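Local atomic coordinates of autotransporter adhesin/invasin TibA (Escherichia coli, PDB entry 4Q1Q), a protein that mediates adhesion to and invasion of human intestinal epithelial cells, drives bacterial aggregation through contacts between its own molecules, and enhances biofilm formation. Residues M197-G202 against G213-S218; T245-G250 against G270-N275. All blocks are in the same frame, centred on the assembly; numbering follows the deposited sequence.

Interaction 1: M197-G202 against G213-S218; sequences MYLYGG and GRQYVS. With 289 (D-glycero-alpha-D-manno-heptopyranose), chain T; 289 (D-glycero-alpha-D-manno-heptopyranose), chain P; 289 (D-glycero-alpha-D-manno-heptopyranose), chain Q.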
HETATM    1  N   MSE A 197       9.562   8.540  -3.680  1.00 44.09           N
HETATM    2  CA  MSE A 197       9.860   7.347  -2.904  1.00 44.44           C
HETATM    3  C   MSE A 197      10.939   7.704  -1.916  1.00 42.32           C
HETATM    4  O   MSE A 197      11.987   8.198  -2.318  1.00 41.28           O
HETATM    5  CB  MSE A 197      10.340   6.261  -3.875  1.00 38.52           C
HETATM    6  CG  MSE A 197      10.395   4.852  -3.283  1.00 42.75           C
HETATM    7 SE   MSE A 197      11.436   3.655  -4.470  1.00 60.76          SE
HETATM    8  CE  MSE A 197      10.970   1.940  -3.621  1.00 46.40           C
ATOM      9  N   TYR A 198      10.747   7.405  -0.638  1.00 40.38           N
ATOM     10  CA  TYR A 198      11.742   7.768   0.376  1.00 42.82           C
ATOM     11  C   TYR A 198      12.283   6.523   1.063  1.00 38.05           C
ATOM     12  O   TYR A 198      11.537   5.759   1.664  1.00 40.18           O
ATOM     13  CB  TYR A 198      11.170   8.700   1.456  1.00 41.55           C
ATOM     14  CG  TYR A 198      10.683  10.049   0.983  1.00 44.43           C
ATOM     15  CD1 TYR A 198       9.537  10.159   0.201  1.00 50.21           C
ATOM     16  CD2 TYR A 198      11.340  11.227   1.334  1.00 50.94           C
ATOM     17  CE1 TYR A 198       9.068  11.390  -0.238  1.00 51.47           C
ATOM     18  CE2 TYR A 198      10.896  12.461   0.880  1.00 51.52           C
ATOM     19  CZ  TYR A 198       9.754  12.536   0.097  1.00 54.59           C
ATOM     20  OH  TYR A 198       9.290  13.729  -0.399  1.00 61.22           O
ATOM     21  N   LEU A 199      13.594   6.323   1.012  1.00 38.49           N
ATOM     22  CA  LEU A 199      14.185   5.171   1.675  1.00 40.90           C
ATOM     23  C   LEU A 199      14.727   5.636   3.024  1.00 42.86           C
ATOM     24  O   LEU A 199      15.820   6.197   3.098  1.00 43.40           O
ATOM     25  CB  LEU A 199      15.251   4.552   0.770  1.00 41.63           C
ATOM     26  CG  LEU A 199      14.816   4.186  -0.652  1.00 44.70           C
ATOM     27  CD1 LEU A 199      15.910   3.386  -1.354  1.00 47.59           C
ATOM     28  CD2 LEU A 199      13.512   3.401  -0.673  1.00 47.58           C
ATOM     29  N   TYR A 200      13.926   5.459   4.071  1.00 47.56           N
ATOM     30  CA  TYR A 200      14.280   5.905   5.413  1.00 45.80           C
ATOM     31  C   TYR A 200      14.881   4.734   6.162  1.00 48.45           C
ATOM     32  O   TYR A 200      14.331   4.248   7.145  1.00 49.21           O
ATOM     33  CB  TYR A 200      13.057   6.387   6.179  1.00 45.48           C
ATOM     34  CG  TYR A 200      12.486   7.704   5.729  1.00 47.56           C
ATOM     35  CD1 TYR A 200      13.300   8.755   5.346  1.00 45.55           C
ATOM     36  CD2 TYR A 200      11.111   7.911   5.762  1.00 52.33           C
ATOM     37  CE1 TYR A 200      12.757   9.969   4.970  1.00 51.43           C
ATOM     38  CE2 TYR A 200      10.557   9.126   5.409  1.00 51.17           C
ATOM     39  CZ  TYR A 200      11.388  10.153   5.023  1.00 51.64           C
ATOM     40  OH  TYR A 200      10.847  11.358   4.648  1.00 52.69           O
ATOM     41  N   GLY A 201      15.986   4.251   5.617  1.00 47.41           N
ATOM     42  CA  GLY A 201      16.552   3.009   6.083  1.00 49.03           C
ATOM     43  C   GLY A 201      16.125   1.785   5.311  1.00 53.47           C
ATOM     44  O   GLY A 201      16.695   0.727   5.554  1.00 47.72           O
ATOM     45  N   GLY A 202      15.155   1.891   4.405  1.00 46.09           N
ATOM     46  CA  GLY A 202      14.650   0.673   3.773  1.00 45.34           C
ATOM     47  C   GLY A 202      15.376   0.365   2.476  1.00 47.77           C
ATOM     48  O   GLY A 202      16.227   1.141   2.030  1.00 43.67           O
ATOM     49  N   GLY A 213       9.822  12.394 -11.570  1.00 48.25           N
ATOM     50  CA  GLY A 213       9.723  11.518 -10.400  1.00 52.76           C
ATOM     51  C   GLY A 213      11.008  11.562  -9.591  1.00 48.31           C
ATOM     52  O   GLY A 213      12.067  11.884 -10.128  1.00 50.84           O
ATOM     53  N   ARG A 214      10.938  11.261  -8.296  1.00 50.19           N
ATOM     54  CA  ARG A 214      12.149  11.333  -7.469  1.00 53.88           C
ATOM     55  C   ARG A 214      12.254  10.181  -6.467  1.00 44.93           C
ATOM     56  O   ARG A 214      11.273   9.792  -5.834  1.00 46.48           O
ATOM     57  CB  ARG A 214      12.198  12.667  -6.710  1.00 57.52           C
ATOM     58  CG  ARG A 214      12.676  13.887  -7.496  1.00 58.95           C
ATOM     59  CD  ARG A 214      11.567  14.605  -8.246  1.00 59.88           C
ATOM     60  NE  ARG A 214      12.011  15.790  -8.985  1.00 59.28           N
ATOM     61  CZ  ARG A 214      12.472  15.811 -10.234  1.00 61.33           C
ATOM     62  NH1 ARG A 214      12.635  14.700 -10.945  1.00 55.74           N
ATOM     63  NH2 ARG A 214      12.826  16.972 -10.776  1.00 65.55           N
ATOM     64  N   GLN A 215      13.465   9.652  -6.315  1.00 42.73           N
ATOM     65  CA  GLN A 215      13.762   8.721  -5.239  1.00 42.53           C
ATOM     66  C   GLN A 215      14.777   9.402  -4.332  1.00 43.75           C
ATOM     67  O   GLN A 215      15.783   9.915  -4.805  1.00 44.76           O
ATOM     68  CB  GLN A 215      14.356   7.421  -5.762  1.00 43.45           C
ATOM     69  CG  GLN A 215      14.656   6.377  -4.693  1.00 39.90           C
ATOM     70  CD  GLN A 215      15.369   5.182  -5.300  1.00 50.25           C
ATOM     71  OE1 GLN A 215      16.528   5.282  -5.709  1.00 51.49           O
ATOM     72  NE2 GLN A 215      14.693   4.033  -5.331  1.00 53.72           N
ATOM     73  N   TYR A 216      14.514   9.340  -3.032  1.00 44.55           N
ATOM     74  CA  TYR A 216      15.371   9.952  -2.033  1.00 42.66           C
ATOM     75  C   TYR A 216      15.962   8.884  -1.129  1.00 38.06           C
ATOM     76  O   TYR A 216      15.225   8.229  -0.406  1.00 40.11           O
ATOM     77  CB  TYR A 216      14.535  10.918  -1.198  1.00 43.11           C
ATOM     78  CG  TYR A 216      13.764  11.950  -1.987  1.00 41.68           C
ATOM     79  CD1 TYR A 216      14.367  13.114  -2.453  1.00 45.94           C
ATOM     80  CD2 TYR A 216      12.406  11.783  -2.206  1.00 44.09           C
ATOM     81  CE1 TYR A 216      13.650  14.076  -3.151  1.00 44.37           C
ATOM     82  CE2 TYR A 216      11.678  12.739  -2.887  1.00 46.08           C
ATOM     83  CZ  TYR A 216      12.306  13.863  -3.374  1.00 47.36           C
ATOM     84  OH  TYR A 216      11.532  14.739  -4.084  1.00 53.13           O
ATOM     85  N   VAL A 217      17.275   8.696  -1.184  1.00 40.64           N
ATOM     86  CA  VAL A 217      17.897   7.639  -0.405  1.00 40.21           C
ATOM     87  C   VAL A 217      18.570   8.261   0.816  1.00 39.44           C
ATOM     88  O   VAL A 217      19.599   8.918   0.726  1.00 44.58           O
ATOM     89  CB  VAL A 217      18.890   6.834  -1.263  1.00 40.03           C
ATOM     90  CG1 VAL A 217      19.423   5.627  -0.512  1.00 39.34           C
ATOM     91  CG2 VAL A 217      18.180   6.390  -2.538  1.00 43.37           C
ATOM     92  N   SER A 218      18.016   8.001   1.989  1.00 43.86           N
ATOM     93  CA  SER A 218      18.581   8.590   3.190  1.00 43.37           C
ATOM     94  C   SER A 218      19.284   7.515   3.994  1.00 47.70           C
ATOM     95  O   SER A 218      19.405   6.364   3.565  1.00 44.74           O
ATOM     96  CB  SER A 218      17.491   9.252   4.017  1.00 39.38           C
ATOM     97  OG  SER A 218      17.046  10.400   3.327  1.00 43.37           O
TER
HETATM   98  O7  289 T 418      17.241  11.014   8.804  1.00 83.23           O
HETATM   99  C7  289 T 418      16.996  10.548   7.474  1.00 60.52           C
HETATM  100  C6  289 T 418      16.009  11.507   6.825  1.00 62.82           C
HETATM  101  O6  289 T 418      15.879  12.686   7.622  1.00 78.71           O
HETATM  102  C5  289 T 418      16.435  11.909   5.421  1.00 55.51           C
HETATM  103  O5  289 T 418      15.514  11.153   4.638  1.00 49.34           O
HETATM  104  C1  289 T 418      15.917  11.044   3.289  1.00 48.18           C
HETATM  105  C2  289 T 418      15.829  12.446   2.715  1.00 49.37           C
HETATM  106  O2  289 T 418      14.448  12.817   2.683  1.00 48.05           O
HETATM  107  C3  289 T 418      16.686  13.416   3.525  1.00 49.07           C
HETATM  108  O3  289 T 418      16.543  14.749   3.009  1.00 51.17           O
HETATM  109  C4  289 T 418      16.305  13.364   4.993  1.00 52.62           C
HETATM  110  O4  289 T 418      17.189  14.270   5.661  1.00 58.81           O
HETATM  111  O7  289 P 414      12.605   6.238  10.114  1.00 66.68           O
HETATM  112  C7  289 P 414      11.881   6.212  11.345  1.00 81.89           C
HETATM  113  C6  289 P 414      10.820   5.121  11.231  1.00 87.25           C
HETATM  114  O6  289 P 414       9.863   5.311  12.284  1.00 89.14           O
HETATM  115  C5  289 P 414      10.175   5.063   9.841  1.00 66.62           C
HETATM  116  O5  289 P 414       9.500   3.804   9.875  1.00 66.13           O
HETATM  117  C1  289 P 414       8.838   3.474   8.658  1.00 67.40           C
HETATM  118  C2  289 P 414       7.676   4.450   8.526  1.00 60.60           C
HETATM  119  O2  289 P 414       6.859   4.509   9.693  1.00 70.19           O
HETATM  120  C3  289 P 414       8.296   5.815   8.282  1.00 63.42           C
HETATM  121  O3  289 P 414       7.248   6.775   8.160  1.00 65.07           O
HETATM  122  C4  289 P 414       9.222   6.186   9.433  1.00 65.93           C
HETATM  123  O4  289 P 414       9.898   7.319   8.892  1.00 61.27           O
HETATM  124  O7  289 Q 415      18.995  -1.530  11.722  1.00 84.37           O
HETATM  125  C7  289 Q 415      18.034  -0.599  12.236  1.00 88.74           C
HETATM  126  C6  289 Q 415      18.567   0.818  12.065  1.00 80.41           C
HETATM  127  O6  289 Q 415      19.992   0.764  12.004  1.00 89.41           O
HETATM  128  C5  289 Q 415      17.986   1.477  10.816  1.00 72.41           C
HETATM  129  O5  289 Q 415      16.645   1.768  11.216  1.00 65.68           O
HETATM  130  C1  289 Q 415      15.797   2.465  10.304  1.00 62.82           C
HETATM  131  C2  289 Q 415      16.439   3.826  10.089  1.00 68.55           C
HETATM  132  O2  289 Q 415      16.419   4.542  11.328  1.00 76.97           O
HETATM  133  C3  289 Q 415      17.840   3.615   9.507  1.00 68.30           C
HETATM  134  O3  289 Q 415      18.487   4.874   9.297  1.00 67.03           O
HETATM  135  C4  289 Q 415      18.723   2.748  10.397  1.00 68.68           C
HETATM  136  O4  289 Q 415      19.948   2.556   9.682  1.00 64.07           O

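Interaction 2: T245-G250 against G270-N275; sequences TTITSG and GAVITN. With 289 (D-glycero-alpha-D-manno-heptopyranose), chain B.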
ATOM      1  N   THR A 245      22.859   1.801 -10.757  1.00 55.99           N
ATOM      2  CA  THR A 245      21.978   2.832 -11.264  1.00 53.89           C
ATOM      3  C   THR A 245      22.411   3.082 -12.704  1.00 56.01           C
ATOM      4  O   THR A 245      23.587   3.289 -13.010  1.00 57.05           O
ATOM      5  CB  THR A 245      22.107   4.126 -10.447  1.00 51.59           C
ATOM      6  OG1 THR A 245      21.740   3.857  -9.093  1.00 56.97           O
ATOM      7  CG2 THR A 245      21.190   5.200 -10.971  1.00 56.21           C
ATOM      8  N   THR A 246      21.426   3.171 -13.583  1.00 52.78           N
ATOM      9  CA  THR A 246      21.700   3.649 -14.926  1.00 60.56           C
ATOM     10  C   THR A 246      21.020   5.012 -15.078  1.00 56.86           C
ATOM     11  O   THR A 246      19.859   5.208 -14.710  1.00 48.55           O
ATOM     12  CB  THR A 246      21.282   2.607 -15.993  1.00 59.50           C
ATOM     13  OG1 THR A 246      21.937   2.912 -17.230  1.00 68.73           O
ATOM     14  CG2 THR A 246      19.793   2.632 -16.222  1.00 63.50           C
ATOM     15  N   ILE A 247      21.793   5.970 -15.580  1.00 53.40           N
ATOM     16  CA  ILE A 247      21.287   7.321 -15.783  1.00 59.76           C
ATOM     17  C   ILE A 247      21.260   7.557 -17.287  1.00 55.99           C
ATOM     18  O   ILE A 247      22.305   7.666 -17.937  1.00 56.67           O
ATOM     19  CB  ILE A 247      22.139   8.431 -15.122  1.00 56.66           C
ATOM     20  CG1 ILE A 247      22.473   8.060 -13.676  1.00 57.49           C
ATOM     21  CG2 ILE A 247      21.419   9.774 -15.163  1.00 52.71           C
ATOM     22  CD1 ILE A 247      23.837   7.438 -13.497  1.00 56.13           C
ATOM     23  N   THR A 248      20.032   7.667 -17.777  1.00 54.92           N
ATOM     24  CA  THR A 248      19.761   7.863 -19.180  1.00 55.45           C
ATOM     25  C   THR A 248      19.879   9.347 -19.464  1.00 67.66           C
ATOM     26  O   THR A 248      19.695  10.209 -18.602  1.00 65.52           O
ATOM     27  CB  THR A 248      18.352   7.381 -19.574  1.00 56.94           C
ATOM     28  OG1 THR A 248      17.361   8.274 -19.043  1.00 61.12           O
ATOM     29  CG2 THR A 248      18.114   5.941 -19.098  1.00 51.48           C
ATOM     30  N   SER A 249      20.204   9.609 -20.721  1.00 70.53           N
ATOM     31  CA  SER A 249      20.243  10.958 -21.248  1.00 61.95           C
ATOM     32  C   SER A 249      19.095  11.771 -20.680  1.00 60.02           C
ATOM     33  O   SER A 249      17.938  11.403 -20.861  1.00 55.32           O
ATOM     34  CB  SER A 249      20.133  10.907 -22.767  1.00 63.50           C
ATOM     35  OG  SER A 249      20.698  12.083 -23.307  1.00 72.81           O
ATOM     36  N   GLY A 250      19.406  12.856 -19.978  1.00 55.24           N
ATOM     37  CA  GLY A 250      18.371  13.722 -19.429  1.00 51.19           C
ATOM     38  C   GLY A 250      17.963  13.353 -18.010  1.00 53.45           C
ATOM     39  O   GLY A 250      17.143  14.042 -17.400  1.00 55.19           O
ATOM     40  N   GLY A 270      23.361  11.848 -19.398  1.00 52.24           N
ATOM     41  CA  GLY A 270      22.950  11.597 -18.021  1.00 50.52           C
ATOM     42  C   GLY A 270      23.787  12.370 -17.018  1.00 50.98           C
ATOM     43  O   GLY A 270      25.006  12.212 -16.944  1.00 56.14           O
ATOM     44  N   ALA A 271      23.123  13.171 -16.193  1.00 54.59           N
ATOM     45  CA  ALA A 271      23.813  13.992 -15.196  1.00 52.02           C
ATOM     46  C   ALA A 271      24.156  13.239 -13.920  1.00 51.62           C
ATOM     47  O   ALA A 271      23.315  12.521 -13.360  1.00 50.34           O
ATOM     48  CB  ALA A 271      22.941  15.180 -14.857  1.00 51.70           C
ATOM     49  N   VAL A 272      25.418  13.358 -13.509  1.00 48.45           N
ATOM     50  CA  VAL A 272      25.835  12.911 -12.187  1.00 47.86           C
ATOM     51  C   VAL A 272      26.494  14.087 -11.463  1.00 50.56           C
ATOM     52  O   VAL A 272      27.390  14.748 -11.992  1.00 46.84           O
ATOM     53  CB  VAL A 272      26.809  11.726 -12.223  1.00 53.04           C
ATOM     54  CG1 VAL A 272      27.303  11.371 -10.827  1.00 50.54           C
ATOM     55  CG2 VAL A 272      26.141  10.516 -12.849  1.00 55.90           C
ATOM     56  N   ILE A 273      26.029  14.303 -10.238  1.00 45.98           N
ATOM     57  CA  ILE A 273      26.485  15.368  -9.363  1.00 48.13           C
ATOM     58  C   ILE A 273      27.049  14.798  -8.077  1.00 41.01           C
ATOM     59  O   ILE A 273      26.373  14.028  -7.396  1.00 49.98           O
ATOM     60  CB  ILE A 273      25.318  16.278  -8.968  1.00 47.59           C
ATOM     61  CG1 ILE A 273      24.673  16.819 -10.236  1.00 51.46           C
ATOM     62  CG2 ILE A 273      25.818  17.434  -8.108  1.00 49.54           C
ATOM     63  CD1 ILE A 273      23.444  17.676  -9.994  1.00 54.15           C
ATOM     64  N   THR A 274      28.286  15.146  -7.746  1.00 43.09           N
ATOM     65  CA  THR A 274      28.886  14.628  -6.520  1.00 46.07           C
ATOM     66  C   THR A 274      29.368  15.815  -5.705  1.00 46.04           C
ATOM     67  O   THR A 274      29.615  16.879  -6.278  1.00 41.83           O
ATOM     68  CB  THR A 274      30.093  13.714  -6.785  1.00 52.05           C
ATOM     69  OG1 THR A 274      31.026  14.430  -7.598  1.00 47.45           O
ATOM     70  CG2 THR A 274      29.667  12.431  -7.496  1.00 56.86           C
ATOM     71  N   ASN A 275      29.511  15.607  -4.402  1.00 40.48           N
ATOM     72  CA  ASN A 275      29.979  16.631  -3.471  1.00 44.32           C
ATOM     73  C   ASN A 275      31.167  16.246  -2.589  1.00 45.08           C
ATOM     74  O   ASN A 275      31.486  16.931  -1.615  1.00 46.95           O
ATOM     75  CB  ASN A 275      28.804  17.107  -2.618  1.00 48.75           C
ATOM     76  CG  ASN A 275      27.696  17.659  -3.488  1.00 51.58           C
ATOM     77  OD1 ASN A 275      26.805  16.944  -3.940  1.00 57.60           O
ATOM     78  ND2 ASN A 275      27.842  18.913  -3.849  1.00 51.06           N
TER
HETATM   79  O7  289 B 426      14.952  12.004 -24.368  1.00 84.65           O
HETATM   80  C7  289 B 426      16.379  11.978 -24.232  1.00 87.39           C
HETATM   81  C6  289 B 426      16.993  13.230 -24.858  1.00 88.16           C
HETATM   82  O6  289 B 426      16.065  14.320 -24.811  1.00 94.98           O
HETATM   83  C5  289 B 426      18.298  13.613 -24.167  1.00 77.26           C
HETATM   84  O5  289 B 426      19.312  12.775 -24.728  1.00 69.63           O
HETATM   85  C1  289 B 426      20.594  13.054 -24.167  1.00 72.54           C
HETATM   86  C2  289 B 426      21.042  14.470 -24.496  1.00 78.02           C
HETATM   87  O2  289 B 426      21.081  14.672 -25.910  1.00 70.17           O
HETATM   88  C3  289 B 426      20.045  15.399 -23.814  1.00 78.34           C
HETATM   89  O3  289 B 426      20.423  16.763 -24.032  1.00 84.66           O
HETATM   90  C4  289 B 426      18.645  15.091 -24.335  1.00 74.32           C
HETATM   91  O4  289 B 426      17.725  15.913 -23.610  1.00 83.74           O

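Interaction 1: M197-G202 against G213-S218
Tyr-198 and Tyr-216 form an offset stack, their centroids 4.6 Å apart and their planes inclined at 30°. One face of the Tyr-198 ring receives Tyr-216 CD2 close to its centre; CE2 of Tyr-198 makes the nearest ring contact, 3.5 Å from that CD2. At the Tyr-198 edge, in the ring plane, lies O2 of the chain T heptose, and outside the two segments the ring of Phe-179 also meets it. The Tyr-200 ring carries CB of Tyr-198 over one face, toward the rim, while its edge faces the chain T heptose: CE1 of Tyr-200 is 3.0 Å from O5 of that sugar. Being bridged partners, Tyr-198 and Tyr-216 leave the same face; because CG is anti to the carbonyl carbon in both (chi1 -62° and -54°), the rings then lean the same way and can lie side by side.

The backbones beneath are parallel neighbours. Four hydrogen bonds join them, among them Tyr-216 N to Met-197 O at 2.9 Å and Leu-199 N to Tyr-216 O at 2.9 Å. On the reverse face, toward the interior of the beta-helix, Met-197, present as selenomethionine, and Gln-215 run alongside each other, SE of Met-197 lying 3.4 Å from NE2 of Gln-215. Leu-199 CD1 rests against Val-217 CG2, and OE1 of Gln-215 is held by Gln-234 in the next coil.

The chain T heptose is bound covalently through Ser-218 OG to its C1 (1.3 Å). The glycosylated Ser-218 thus places ring edges beside sugar oxygens, while buried apolar groups and a bonded glutamine line the inner face, consistent with an outer tyrosine row that packs against the attached heptose on the right-handed parallel beta-helix of an autotransporter passenger domain.

Interaction 2: T245-G250 against G270-N275
Gly-270 and Ile-247 contribute most of the surface buried here, with Val-272 next. Ile-247 uses both of its branches. CG2, placed anti to the backbone N, reaches Gly-270 CA at 3.7 Å and Ala-271 O at 3.8 Å, while CD1 at the end of the other branch meets CG2 of Val-272 at 3.9 Å. The Ile-247 and Val-272 side chains cross at about a right angle and meet methyl to methyl. A chi2 of 97° in Ile-247, well away from a staggered value, accompanies this placement of CD1.

Gly-270 brings bare backbone close to the turn that follows strand 241-247. Its CA approaches Thr-248 O at 3.6 Å, a CA-H...O contact that is bent at the hydrogen (121°), and its N lies 3.7 Å from Ser-249 CA. The carbonyl of Gly-270 is engaged by Gln-266 NE2. Ile-247 is buried among Leu-253 and Val-264, whereas Val-272, on the last strand of its face and packed against Gln-266, is only partly covered; the contact thus runs between strands of different faces of the solenoid. Backbone pairing for Ile-247 is found with strand 260-266 and the residue after it.

Ser-249, on the outer side of the turn, carries the chain B heptose through OG bonded to C1 (1.3 Å). No hydrogen bond joins the two segments, so their cohesion comes from methyl contacts and close glycine backbone, and the sugar is attached at the turn without bridging across to residues 270-275.

Interaction 1 joins two adjacent strands within one face of the beta-helix, whereas interaction 2 links a different face, through 241-247, to strand 271-273, which lies on the same face of the beta-helix as interaction 1. Their centres are about 17 Å apart and their nearest atoms about 6 Å, with no direct touch. Strands 233-236 and 252-255 lie between 214-217 and 271-273 along that face. Gln-234 offers an indirect connection: its amide NE2 bonds Gln-215 of interaction 1, and its OE1 bonds Thr-245 OG1 of the segment used in interaction 2. Each contact includes a heptosylated serine; its sugar lies against tyrosines in the first and projects from the turn in the second.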